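Side-chain contacts in hypothetical protein (Pseudomonas aeruginosa, PDB 2IGS), which is of unknown function but belongs to the DUF3218 family, a member of the lysozyme clan, and is built mainly of helices: residues S199-R202 against Y203-V207; T168-E171 against D172-A175; V181-R184 against L185-N189; V93-L96 against P97-S101. All coordinates share one frame; numbering follows the deposited sequence.

Overall arrangement
All four contacts are local and show how helix starts, turns and kinks are built within one mainly helical DUF3218 chain. Along the sequence the order is interaction 4, 2, 3 and 1. Interaction 4 is a kink within helix 87-113, interaction 2 starts helix 171-177, interaction 3 lies in the loop leading to helix 190-200, and interaction 1 joins that helix to helix 203-216. Interactions 2 and 4 have centres about 9 Å apart and touch through P170 and S101. Interaction 1 meets both, with centres about 12 and 14 Å away, so these three share one helical packing region. Interaction 3 stands apart, about 20 Å or more between centres, at the surface.

Interaction 1 of 4, residues S199-R202 against Y203-V207; sequences SGLR and YTTAV
G200 ends helix 190-200, and L201 and R202 lead from it to the first turn of helix 203-216, a helix-to-helix junction in which R202 holds the N-cap position. At G200 the link is indirect: its carbonyl O receives a hydrogen bond of 2.6 Å from a water that also bonds to T205 OG1. L201 then leaves helical geometry, and its CD1 rests 4.4 Å from A206 CB, a light apolar contact. R202 carries the rest. Its backbone N donates to T205 OG1 over 2.9 Å, which is the bond from an N-cap N-H to the N3 side chain, one of the two bonds of a capping box. The threonine can accept it because chi1 of 49° sets OG1 between its own backbone N and carbonyl carbon, turned back toward the start of the helix. R202 O, meanwhile, takes the N-H of A206 in a short bond of 2.7 Å and so opens the main-chain ladder. On the flanks, Y203 OH bonds to W42 O and T204 N to E72 OE1, tying the turn to helices 35-48 and 63-82. The arginine side chain bends at chi2 and chi3 and folds back beside the turn. There T205 CG2 lies over one face of the guanidinium, 3.8 Å from NH2, while T204 CG2 approaches the same R202 NH2 to 3.3 Å.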
ATOM      1  N   SER F 199     -47.493  10.453   2.191  1.00 23.35           N
ATOM      2  CA  SER F 199     -48.795  10.609   1.547  1.00 23.70           C
ATOM      3  C   SER F 199     -48.748  11.445   0.278  1.00 23.31           C
ATOM      4  O   SER F 199     -49.509  11.181  -0.646  1.00 24.20           O
ATOM      5  CB  SER F 199     -49.788  11.223   2.520  1.00 23.61           C
ATOM      6  OG  SER F 199     -50.007  10.337   3.588  1.00 26.12           O
ATOM      7  N   GLY F 200     -47.866  12.446   0.254  1.00 22.90           N
ATOM      8  CA  GLY F 200     -47.692  13.355  -0.875  1.00 22.07           C
ATOM      9  C   GLY F 200     -46.941  12.786  -2.081  1.00 22.58           C
ATOM     10  O   GLY F 200     -47.055  13.314  -3.203  1.00 22.70           O
ATOM     11  N   LEU F 201     -46.181  11.714  -1.885  1.00 21.55           N
ATOM     12  CA  LEU F 201     -45.312  11.254  -2.964  1.00 21.89           C
ATOM     13  C   LEU F 201     -46.059  10.388  -3.956  1.00 21.58           C
ATOM     14  O   LEU F 201     -46.953   9.625  -3.583  1.00 20.84           O
ATOM     15  CB  LEU F 201     -44.068  10.509  -2.455  1.00 21.68           C
ATOM     16  CG  LEU F 201     -42.868  11.311  -1.937  1.00 23.30           C
ATOM     17  CD1 LEU F 201     -41.723  10.367  -1.643  1.00 22.78           C
ATOM     18  CD2 LEU F 201     -42.413  12.413  -2.922  1.00 24.35           C
ATOM     19  N   ARG F 202     -45.689  10.529  -5.226  1.00 21.32           N
ATOM     20  CA  ARG F 202     -46.142   9.590  -6.247  1.00 21.24           C
ATOM     21  C   ARG F 202     -44.944   9.027  -6.975  1.00 20.27           C
ATOM     22  O   ARG F 202     -43.854   9.556  -6.851  1.00 19.78           O
ATOM     23  CB  ARG F 202     -47.168  10.227  -7.197  1.00 21.49           C
ATOM     24  CG  ARG F 202     -48.576  10.358  -6.565  1.00 23.92           C
ATOM     25  CD  ARG F 202     -49.308  11.556  -7.118  1.00 27.14           C
ATOM     26  NE  ARG F 202     -48.748  11.916  -8.414  1.00 30.61           N
ATOM     27  CZ  ARG F 202     -48.343  13.133  -8.766  1.00 30.59           C
ATOM     28  NH1 ARG F 202     -48.467  14.167  -7.934  1.00 27.46           N
ATOM     29  NH2 ARG F 202     -47.832  13.304  -9.978  1.00 30.66           N
ATOM     30  N   TYR F 203     -45.159   7.925  -7.704  1.00 20.00           N
ATOM     31  CA  TYR F 203     -44.110   7.211  -8.415  1.00 19.09           C
ATOM     32  C   TYR F 203     -43.302   8.195  -9.243  1.00 19.70           C
ATOM     33  O   TYR F 203     -42.080   8.237  -9.173  1.00 19.99           O
ATOM     34  CB  TYR F 203     -44.787   6.154  -9.310  1.00 19.28           C
ATOM     35  CG  TYR F 203     -43.906   5.373 -10.261  1.00 17.54           C
ATOM     36  CD1 TYR F 203     -43.430   5.946 -11.445  1.00 18.53           C
ATOM     37  CD2 TYR F 203     -43.619   4.042 -10.021  1.00 15.58           C
ATOM     38  CE1 TYR F 203     -42.643   5.187 -12.349  1.00 19.04           C
ATOM     39  CE2 TYR F 203     -42.858   3.287 -10.912  1.00 14.12           C
ATOM     40  CZ  TYR F 203     -42.368   3.861 -12.060  1.00 16.30           C
ATOM     41  OH  TYR F 203     -41.610   3.102 -12.927  1.00 17.01           O
ATOM     42  N   THR F 204     -44.029   9.006  -9.997  1.00 19.78           N
ATOM     43  CA  THR F 204     -43.509   9.982 -10.929  1.00 20.03           C
ATOM     44  C   THR F 204     -42.720  11.137 -10.254  1.00 20.06           C
ATOM     45  O   THR F 204     -41.648  11.545 -10.733  1.00 19.94           O
ATOM     46  CB  THR F 204     -44.724  10.440 -11.749  1.00 19.94           C
ATOM     47  OG1 THR F 204     -44.480  10.359 -13.153  1.00 23.27           O
ATOM     48  CG2 THR F 204     -45.307  11.749 -11.326  1.00 16.92           C
ATOM     49  N   THR F 205     -43.230  11.637  -9.127  1.00 20.59           N
ATOM     50  CA  THR F 205     -42.600  12.752  -8.394  1.00 21.09           C
ATOM     51  C   THR F 205     -41.475  12.291  -7.448  1.00 20.95           C
ATOM     52  O   THR F 205     -40.549  13.059  -7.158  1.00 21.01           O
ATOM     53  CB  THR F 205     -43.616  13.542  -7.565  1.00 20.90           C
ATOM     54  OG1 THR F 205     -44.395  12.619  -6.801  1.00 23.28           O
ATOM     55  CG2 THR F 205     -44.541  14.419  -8.455  1.00 21.60           C
ATOM     56  N   ALA F 206     -41.585  11.064  -6.942  1.00 20.54           N
ATOM     57  CA  ALA F 206     -40.472  10.374  -6.245  1.00 19.73           C
ATOM     58  C   ALA F 206     -39.262  10.209  -7.169  1.00 20.02           C
ATOM     59  O   ALA F 206     -38.129  10.370  -6.732  1.00 20.27           O
ATOM     60  CB  ALA F 206     -40.911   9.032  -5.741  1.00 18.30           C
ATOM     61  N   VAL F 207     -39.494   9.870  -8.441  1.00 19.73           N
ATOM     62  CA  VAL F 207     -38.377   9.742  -9.376  1.00 19.24           C
ATOM     63  C   VAL F 207     -37.766  11.125  -9.673  1.00 19.64           C
ATOM     64  O   VAL F 207     -36.556  11.236  -9.807  1.00 20.24           O
ATOM     65  CB  VAL F 207     -38.758   9.005 -10.688  1.00 18.97           C
ATOM     66  CG1 VAL F 207     -37.636   9.139 -11.712  1.00 19.42           C
ATOM     67  CG2 VAL F 207     -39.125   7.520 -10.445  1.00 16.73           C
TER
HETATM   68  O   HOH W   1     -46.300  14.004  -5.642  1.00 31.42           O

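Interaction 2 of 4, residues T168-E171 against D172-A175; sequences TLPE and DIKA
I173 fills the tight side of this contact, wedged against the two residues that precede the helix. Its CD1 reaches P170 CG at 3.7 Å, coming in obliquely at the CG corner of the ring, while the other branch, CG2, lies 4.0 Å from L169 CD1. The isoleucine splits this way because CG1 runs beside its backbone N (chi1 -49°) and CG2 points anti to it, toward the leucine, whose side chain crosses it at about a right angle. T205 and T208 of helix 203-216 also pack on I173. Behind this apolar layer the helix 171-177 begins, with P170 as its N-cap residue: P170 O accepts the N-H of K174 at 3.1 Å and a weak bond from I173 N. The next rung follows at once, A175 N donating to E171 O over 2.8 Å. The far side is looser. E171 and D172 direct their side chains off the turn, and D172 OD2 is held in a salt bridge by R89, a pairing with helix 87-113. K174 starts toward the turn, with CB 3.3 Å from E171 O, but its chain leads away to a cation-pi contact with W164.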
ATOM      1  N   THR F 168     -32.214  21.096  -8.527  1.00 27.53           N
ATOM      2  CA  THR F 168     -33.224  21.558  -9.489  1.00 27.01           C
ATOM      3  C   THR F 168     -34.512  20.710  -9.351  1.00 26.16           C
ATOM      4  O   THR F 168     -34.541  19.517  -9.702  1.00 25.43           O
ATOM      5  CB  THR F 168     -32.676  21.510 -10.928  1.00 26.70           C
ATOM      6  OG1 THR F 168     -31.402  22.152 -10.961  1.00 28.47           O
ATOM      7  CG2 THR F 168     -33.602  22.227 -11.879  1.00 27.65           C
ATOM      8  N   LEU F 169     -35.562  21.347  -8.839  1.00 25.49           N
ATOM      9  CA  LEU F 169     -36.767  20.658  -8.389  1.00 25.06           C
ATOM     10  C   LEU F 169     -37.989  21.574  -8.510  1.00 24.09           C
ATOM     11  O   LEU F 169     -37.918  22.743  -8.106  1.00 23.78           O
ATOM     12  CB  LEU F 169     -36.554  20.243  -6.934  1.00 25.11           C
ATOM     13  CG  LEU F 169     -37.196  19.009  -6.307  1.00 26.32           C
ATOM     14  CD1 LEU F 169     -37.187  17.794  -7.209  1.00 27.20           C
ATOM     15  CD2 LEU F 169     -36.451  18.718  -5.016  1.00 25.60           C
ATOM     16  N   PRO F 170     -39.109  21.073  -9.083  1.00 23.27           N
ATOM     17  CA  PRO F 170     -40.325  21.899  -9.111  1.00 23.09           C
ATOM     18  C   PRO F 170     -40.761  22.306  -7.706  1.00 23.15           C
ATOM     19  O   PRO F 170     -40.498  21.573  -6.732  1.00 23.17           O
ATOM     20  CB  PRO F 170     -41.387  20.984  -9.742  1.00 22.70           C
ATOM     21  CG  PRO F 170     -40.832  19.608  -9.657  1.00 23.78           C
ATOM     22  CD  PRO F 170     -39.331  19.766  -9.722  1.00 23.55           C
ATOM     23  N   GLU F 171     -41.409  23.470  -7.628  0.50 23.30           N
ATOM     24  CA  GLU F 171     -41.884  24.093  -6.389  0.50 23.47           C
ATOM     25  C   GLU F 171     -42.535  23.121  -5.403  0.50 23.73           C
ATOM     26  O   GLU F 171     -42.152  23.066  -4.229  0.50 23.75           O
ATOM     27  CB  GLU F 171     -42.878  25.221  -6.710  0.50 23.16           C
ATOM     28  CG  GLU F 171     -42.247  26.495  -7.261  0.50 23.54           C
ATOM     29  CD  GLU F 171     -43.272  27.526  -7.745  0.50 23.35           C
ATOM     30  OE1 GLU F 171     -44.349  27.656  -7.118  0.50 22.35           O
ATOM     31  OE2 GLU F 171     -42.990  28.209  -8.754  0.50 22.43           O
ATOM     32  N   ASP F 172     -43.514  22.364  -5.891  1.00 23.85           N
ATOM     33  CA  ASP F 172     -44.383  21.530  -5.030  1.00 24.08           C
ATOM     34  C   ASP F 172     -43.657  20.371  -4.332  1.00 24.05           C
ATOM     35  O   ASP F 172     -43.987  20.022  -3.201  1.00 23.63           O
ATOM     36  CB  ASP F 172     -45.592  21.014  -5.811  1.00 24.10           C
ATOM     37  CG  ASP F 172     -46.604  22.111  -6.116  1.00 25.44           C
ATOM     38  OD1 ASP F 172     -47.394  21.936  -7.068  1.00 26.01           O
ATOM     39  OD2 ASP F 172     -46.622  23.142  -5.403  1.00 27.26           O
ATOM     40  N   ILE F 173     -42.671  19.793  -5.015  1.00 24.01           N
ATOM     41  CA  ILE F 173     -41.795  18.776  -4.425  1.00 24.34           C
ATOM     42  C   ILE F 173     -40.831  19.406  -3.420  1.00 24.56           C
ATOM     43  O   ILE F 173     -40.618  18.881  -2.323  1.00 25.12           O
ATOM     44  CB  ILE F 173     -41.041  17.956  -5.518  1.00 23.91           C
ATOM     45  CG1 ILE F 173     -42.027  17.454  -6.583  1.00 23.66           C
ATOM     46  CG2 ILE F 173     -40.303  16.773  -4.885  1.00 25.02           C
ATOM     47  CD1 ILE F 173     -41.415  16.556  -7.633  1.00 24.49           C
ATOM     48  N   LYS F 174     -40.259  20.542  -3.793  1.00 25.35           N
ATOM     49  CA  LYS F 174     -39.436  21.343  -2.877  1.00 26.27           C
ATOM     50  C   LYS F 174     -40.194  21.706  -1.573  1.00 26.20           C
ATOM     51  O   LYS F 174     -39.637  21.616  -0.481  1.00 26.24           O
ATOM     52  CB  LYS F 174     -38.916  22.604  -3.598  1.00 26.28           C
ATOM     53  CG  LYS F 174     -37.500  22.998  -3.226  1.00 26.36           C
ATOM     54  CD  LYS F 174     -37.129  24.379  -3.763  1.00 27.62           C
ATOM     55  CE  LYS F 174     -35.853  24.966  -3.082  1.00 29.90           C
ATOM     56  NZ  LYS F 174     -34.551  24.228  -3.404  1.00 30.41           N
ATOM     57  N   ALA F 175     -41.466  22.081  -1.695  1.00 26.14           N
ATOM     58  CA  ALA F 175     -42.300  22.440  -0.546  1.00 26.44           C
ATOM     59  C   ALA F 175     -42.678  21.244   0.340  1.00 26.65           C
ATOM     60  O   ALA F 175     -42.818  21.378   1.568  1.00 27.10           O
ATOM     61  CB  ALA F 175     -43.565  23.174  -1.016  1.00 26.10           C
TER

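Interaction 3 of 4, residues V181-R184 against L185-N189; sequences VGLR and LDAPN
L183 turns its CG anti to the backbone N (chi1 -165°), which carries the isobutyl end across the chain reversal to A187 and N189. Its CD1 meets A187 CB at 3.7 Å, the alanine methyl being aimed back at the incoming arm of the loop. The same L183 CD1 also lies 3.7 Å from N189 ND2. That amide arrives because N189 holds CG between its backbone N and carbonyl carbon (chi1 65°), so the group turns back over the loop and places its nitrogen beside the leucine methyls. N189 stands at the N-cap position of helix 190-200, yet its side chain makes no capping bond. What brings the leucine and the alanine together is a type I beta turn running from R184 to A187, with L185 and D186 at its two corners. A187 N donates to R184 O over 3.1 Å; the donor sits above the carbonyl plane, 54° out of it, rather than on a lone pair. A187 CB is also close to the same acceptor, 3.2 Å from R184 O, so the methyl hugs the closing carbonyl. On the outer face the pairing is slack. D186 OD1 comes back toward the start of the turn and touches R184 CB at 3.7 Å, while the arginine chain leads away from the turn, the residue being modelled in two conformers. Toward the protein, L183 packs on F190 and V193 of helix 190-200, and L185 rests on I142 and F190, with its backbone hydrogen-bonded to S146.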
ATOM      1  N   VAL F 181     -35.559  18.031   5.596  1.00 20.95           N
ATOM      2  CA  VAL F 181     -34.105  18.182   5.408  1.00 20.81           C
ATOM      3  C   VAL F 181     -33.420  18.336   6.763  1.00 20.37           C
ATOM      4  O   VAL F 181     -33.676  19.279   7.485  1.00 20.27           O
ATOM      5  CB  VAL F 181     -33.746  19.364   4.462  1.00 20.71           C
ATOM      6  CG1 VAL F 181     -32.228  19.587   4.388  1.00 21.79           C
ATOM      7  CG2 VAL F 181     -34.312  19.133   3.062  1.00 21.37           C
ATOM      8  N   GLY F 182     -32.544  17.395   7.097  1.00 20.39           N
ATOM      9  CA  GLY F 182     -31.849  17.408   8.391  1.00 19.83           C
ATOM     10  C   GLY F 182     -32.692  17.066   9.609  1.00 19.62           C
ATOM     11  O   GLY F 182     -32.213  17.139  10.729  1.00 19.94           O
ATOM     12  N   LEU F 183     -33.942  16.652   9.408  1.00 20.06           N
ATOM     13  CA  LEU F 183     -34.838  16.459  10.559  1.00 19.90           C
ATOM     14  C   LEU F 183     -34.563  15.151  11.325  1.00 19.68           C
ATOM     15  O   LEU F 183     -34.543  14.066  10.726  1.00 19.90           O
ATOM     16  CB  LEU F 183     -36.309  16.596  10.133  1.00 19.26           C
ATOM     17  CG  LEU F 183     -37.320  16.777  11.273  1.00 19.50           C
ATOM     18  CD1 LEU F 183     -37.285  18.193  11.785  1.00 17.52           C
ATOM     19  CD2 LEU F 183     -38.729  16.426  10.780  1.00 19.84           C
ATOM     20  N   ARG F 184     -34.321  15.265  12.636  0.50 19.47           N
ATOM     21  CA  ARG F 184     -34.085  14.102  13.514  0.50 19.11           C
ATOM     22  C   ARG F 184     -35.418  13.458  13.915  0.50 18.91           C
ATOM     23  O   ARG F 184     -36.432  14.144  14.009  0.50 18.24           O
ATOM     24  CB  ARG F 184     -33.250  14.493  14.754  0.50 18.93           C
ATOM     25  CG  ARG F 184     -31.769  14.751  14.445  0.50 19.67           C
ATOM     26  CD  ARG F 184     -31.022  15.641  15.459  0.50 19.22           C
ATOM     27  NE  ARG F 184     -29.975  16.412  14.775  0.50 20.64           N
ATOM     28  CZ  ARG F 184     -28.845  16.868  15.320  0.50 20.00           C
ATOM     29  NH1 ARG F 184     -28.554  16.644  16.593  0.50 20.44           N
ATOM     30  NH2 ARG F 184     -27.991  17.552  14.573  0.50 19.05           N
ATOM     31  N   LEU F 185     -35.417  12.145  14.145  1.00 19.05           N
ATOM     32  CA  LEU F 185     -36.664  11.406  14.421  1.00 19.74           C
ATOM     33  C   LEU F 185     -37.352  11.739  15.762  1.00 20.99           C
ATOM     34  O   LEU F 185     -38.523  11.389  15.972  1.00 21.50           O
ATOM     35  CB  LEU F 185     -36.517   9.900  14.206  1.00 19.48           C
ATOM     36  CG  LEU F 185     -35.569   9.059  15.049  1.00 18.75           C
ATOM     37  CD1 LEU F 185     -35.888   9.140  16.547  1.00 16.52           C
ATOM     38  CD2 LEU F 185     -35.658   7.639  14.576  1.00 18.52           C
ATOM     39  N   ASP F 186     -36.640  12.414  16.658  1.00 21.73           N
ATOM     40  CA  ASP F 186     -37.239  12.836  17.912  1.00 22.32           C
ATOM     41  C   ASP F 186     -37.729  14.287  17.870  1.00 22.02           C
ATOM     42  O   ASP F 186     -38.186  14.809  18.881  1.00 22.48           O
ATOM     43  CB  ASP F 186     -36.313  12.556  19.114  1.00 23.02           C
ATOM     44  CG  ASP F 186     -34.954  13.266  19.020  1.00 24.86           C
ATOM     45  OD1 ASP F 186     -34.724  14.078  18.096  1.00 26.52           O
ATOM     46  OD2 ASP F 186     -34.103  13.010  19.908  1.00 28.01           O
ATOM     47  N   ALA F 187     -37.658  14.919  16.697  1.00 21.58           N
ATOM     48  CA  ALA F 187     -38.250  16.240  16.486  1.00 21.54           C
ATOM     49  C   ALA F 187     -39.776  16.236  16.659  1.00 21.54           C
ATOM     50  O   ALA F 187     -40.436  15.246  16.322  1.00 21.34           O
ATOM     51  CB  ALA F 187     -37.869  16.802  15.109  1.00 21.50           C
ATOM     52  N   PRO F 188     -40.346  17.346  17.181  1.00 21.93           N
ATOM     53  CA  PRO F 188     -41.788  17.354  17.471  1.00 21.74           C
ATOM     54  C   PRO F 188     -42.644  17.299  16.204  1.00 21.62           C
ATOM     55  O   PRO F 188     -43.775  16.808  16.238  1.00 21.30           O
ATOM     56  CB  PRO F 188     -41.985  18.668  18.227  1.00 21.61           C
ATOM     57  CG  PRO F 188     -40.883  19.545  17.733  1.00 22.15           C
ATOM     58  CD  PRO F 188     -39.711  18.632  17.547  1.00 21.89           C
ATOM     59  N   ASN F 189     -42.095  17.754  15.081  1.00 21.62           N
ATOM     60  CA  ASN F 189     -42.816  17.648  13.803  1.00 21.52           C
ATOM     61  C   ASN F 189     -42.481  16.433  12.895  1.00 20.69           C
ATOM     62  O   ASN F 189     -43.000  16.317  11.763  1.00 20.38           O
ATOM     63  CB  ASN F 189     -42.772  18.986  13.043  1.00 22.18           C
ATOM     64  CG  ASN F 189     -41.367  19.389  12.606  1.00 23.73           C
ATOM     65  OD1 ASN F 189     -41.189  19.893  11.492  1.00 28.56           O
ATOM     66  ND2 ASN F 189     -40.376  19.195  13.473  1.00 23.22           N
TER

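Interaction 4 of 4, residues V93-L96 against P97-S101; sequences VEIL and PLLTS
L96 O is gripped twice by T100, one helical turn on. The backbone N of T100 donates over 2.8 Å, and T100 OG1 donates to L96 O over 2.9 Å from a different direction, 44° above the carbonyl plane. The hydroxyl gets there because chi1 of -61° lays OG1 beside its own backbone N, facing back down the helix. One residue earlier, L99 N bonds to I95 O at 2.9 Å, so regular i to i-4 rungs resume at L99, two residues after the proline. P97 itself has no N-H to give, and its ring takes up the space where a rung would have run, with P97 CG 3.7 Å from V93 O. E94 O likewise faces a side chain, L98 CB at 3.2 Å. The carboxylate of E94 points away and is held by salt bridges to R82 and R89. Farther out the packing is apolar: I95 and L99 run side by side in the same direction, I95 CG2 touching L99 CD1 at 4.2 Å. I95 continues onto Y20 and F23 of helix 12-27, and L96 onto A24 and C27, the cysteine joined by a disulfide to C91. L98 faces T205 and T208 of helix 203-216. Together, the wider pi-type turn at 93-95 and the missing bond at P97 N make this a proline-kinked helix, a kink within the long helix 87-113, which continues on both sides of it.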
ATOM      1  N   VAL F  93     -46.057  25.686 -13.159  1.00 27.33           N
ATOM      2  CA  VAL F  93     -45.562  25.337 -11.813  1.00 27.90           C
ATOM      3  C   VAL F  93     -45.347  23.832 -11.629  1.00 28.22           C
ATOM      4  O   VAL F  93     -44.345  23.406 -11.060  1.00 28.98           O
ATOM      5  CB  VAL F  93     -46.439  25.938 -10.675  1.00 27.91           C
ATOM      6  CG1 VAL F  93     -45.912  25.523  -9.281  1.00 26.30           C
ATOM      7  CG2 VAL F  93     -46.499  27.470 -10.802  1.00 26.98           C
ATOM      8  N   GLU F  94     -46.262  23.031 -12.160  1.00 28.97           N
ATOM      9  CA  GLU F  94     -46.257  21.592 -11.928  1.00 29.01           C
ATOM     10  C   GLU F  94     -45.591  20.739 -13.016  1.00 28.96           C
ATOM     11  O   GLU F  94     -44.670  19.958 -12.732  1.00 29.18           O
ATOM     12  CB  GLU F  94     -47.682  21.112 -11.642  1.00 29.06           C
ATOM     13  CG  GLU F  94     -48.375  21.925 -10.527  1.00 29.34           C
ATOM     14  CD  GLU F  94     -49.856  21.620 -10.385  1.00 29.55           C
ATOM     15  OE1 GLU F  94     -50.648  22.556 -10.171  1.00 31.84           O
ATOM     16  OE2 GLU F  94     -50.246  20.440 -10.487  1.00 31.47           O
ATOM     17  N   ILE F  95     -46.035  20.900 -14.252  1.00 28.49           N
ATOM     18  CA  ILE F  95     -45.686  19.950 -15.298  1.00 28.18           C
ATOM     19  C   ILE F  95     -44.408  20.262 -16.109  1.00 28.00           C
ATOM     20  O   ILE F  95     -43.448  19.476 -16.103  1.00 27.59           O
ATOM     21  CB  ILE F  95     -46.914  19.632 -16.190  1.00 28.04           C
ATOM     22  CG1 ILE F  95     -48.002  18.964 -15.324  1.00 28.17           C
ATOM     23  CG2 ILE F  95     -46.511  18.736 -17.372  1.00 28.20           C
ATOM     24  CD1 ILE F  95     -49.232  18.444 -16.080  1.00 28.50           C
ATOM     25  N   LEU F  96     -44.373  21.392 -16.803  1.00 27.88           N
ATOM     26  CA  LEU F  96     -43.196  21.670 -17.640  1.00 27.53           C
ATOM     27  C   LEU F  96     -41.901  21.762 -16.802  1.00 27.38           C
ATOM     28  O   LEU F  96     -40.869  21.229 -17.211  1.00 27.13           O
ATOM     29  CB  LEU F  96     -43.423  22.893 -18.557  1.00 27.39           C
ATOM     30  CG  LEU F  96     -44.652  22.823 -19.487  1.00 27.09           C
ATOM     31  CD1 LEU F  96     -44.786  24.050 -20.369  1.00 27.96           C
ATOM     32  CD2 LEU F  96     -44.680  21.567 -20.348  1.00 27.08           C
ATOM     33  N   PRO F  97     -41.952  22.417 -15.616  1.00 27.55           N
ATOM     34  CA  PRO F  97     -40.766  22.401 -14.751  1.00 27.45           C
ATOM     35  C   PRO F  97     -40.339  21.001 -14.310  1.00 27.86           C
ATOM     36  O   PRO F  97     -39.143  20.725 -14.219  1.00 28.28           O
ATOM     37  CB  PRO F  97     -41.204  23.243 -13.546  1.00 27.89           C
ATOM     38  CG  PRO F  97     -42.289  24.151 -14.102  1.00 27.10           C
ATOM     39  CD  PRO F  97     -43.033  23.243 -15.030  1.00 27.21           C
ATOM     40  N   LEU F  98     -41.299  20.124 -14.046  1.00 27.77           N
ATOM     41  CA  LEU F  98     -40.989  18.732 -13.753  1.00 27.62           C
ATOM     42  C   LEU F  98     -40.287  18.062 -14.930  1.00 27.55           C
ATOM     43  O   LEU F  98     -39.286  17.374 -14.753  1.00 27.63           O
ATOM     44  CB  LEU F  98     -42.253  17.939 -13.397  1.00 27.30           C
ATOM     45  CG  LEU F  98     -42.007  16.513 -12.862  1.00 27.52           C
ATOM     46  CD1 LEU F  98     -43.154  16.077 -11.933  1.00 25.43           C
ATOM     47  CD2 LEU F  98     -41.799  15.488 -14.002  1.00 24.45           C
ATOM     48  N   LEU F  99     -40.827  18.247 -16.127  1.00 27.32           N
ATOM     49  CA  LEU F  99     -40.276  17.593 -17.289  1.00 27.42           C
ATOM     50  C   LEU F  99     -38.875  18.100 -17.593  1.00 28.00           C
ATOM     51  O   LEU F  99     -37.961  17.301 -17.823  1.00 27.43           O
ATOM     52  CB  LEU F  99     -41.191  17.783 -18.484  1.00 27.27           C
ATOM     53  CG  LEU F  99     -42.522  17.035 -18.416  1.00 26.68           C
ATOM     54  CD1 LEU F  99     -43.330  17.325 -19.654  1.00 25.99           C
ATOM     55  CD2 LEU F  99     -42.294  15.524 -18.239  1.00 27.72           C
ATOM     56  N   THR F 100     -38.731  19.429 -17.572  1.00 28.36           N
ATOM     57  CA  THR F 100     -37.449  20.110 -17.751  1.00 28.92           C
ATOM     58  C   THR F 100     -36.422  19.632 -16.728  1.00 29.19           C
ATOM     59  O   THR F 100     -35.316  19.281 -17.105  1.00 29.48           O
ATOM     60  CB  THR F 100     -37.606  21.649 -17.670  1.00 28.51           C
ATOM     61  OG1 THR F 100     -38.485  22.106 -18.710  1.00 29.40           O
ATOM     62  CG2 THR F 100     -36.291  22.340 -17.858  1.00 30.78           C
ATOM     63  N   SER F 101     -36.804  19.596 -15.451  1.00 29.58           N
ATOM     64  CA  SER F 101     -35.863  19.344 -14.363  1.00 30.29           C
ATOM     65  C   SER F 101     -35.363  17.902 -14.379  1.00 29.99           C
ATOM     66  O   SER F 101     -34.164  17.662 -14.226  1.00 30.55           O
ATOM     67  CB  SER F 101     -36.462  19.736 -12.994  1.00 30.81           C
ATOM     68  OG  SER F 101     -36.721  18.621 -12.140  1.00 33.43           O
TER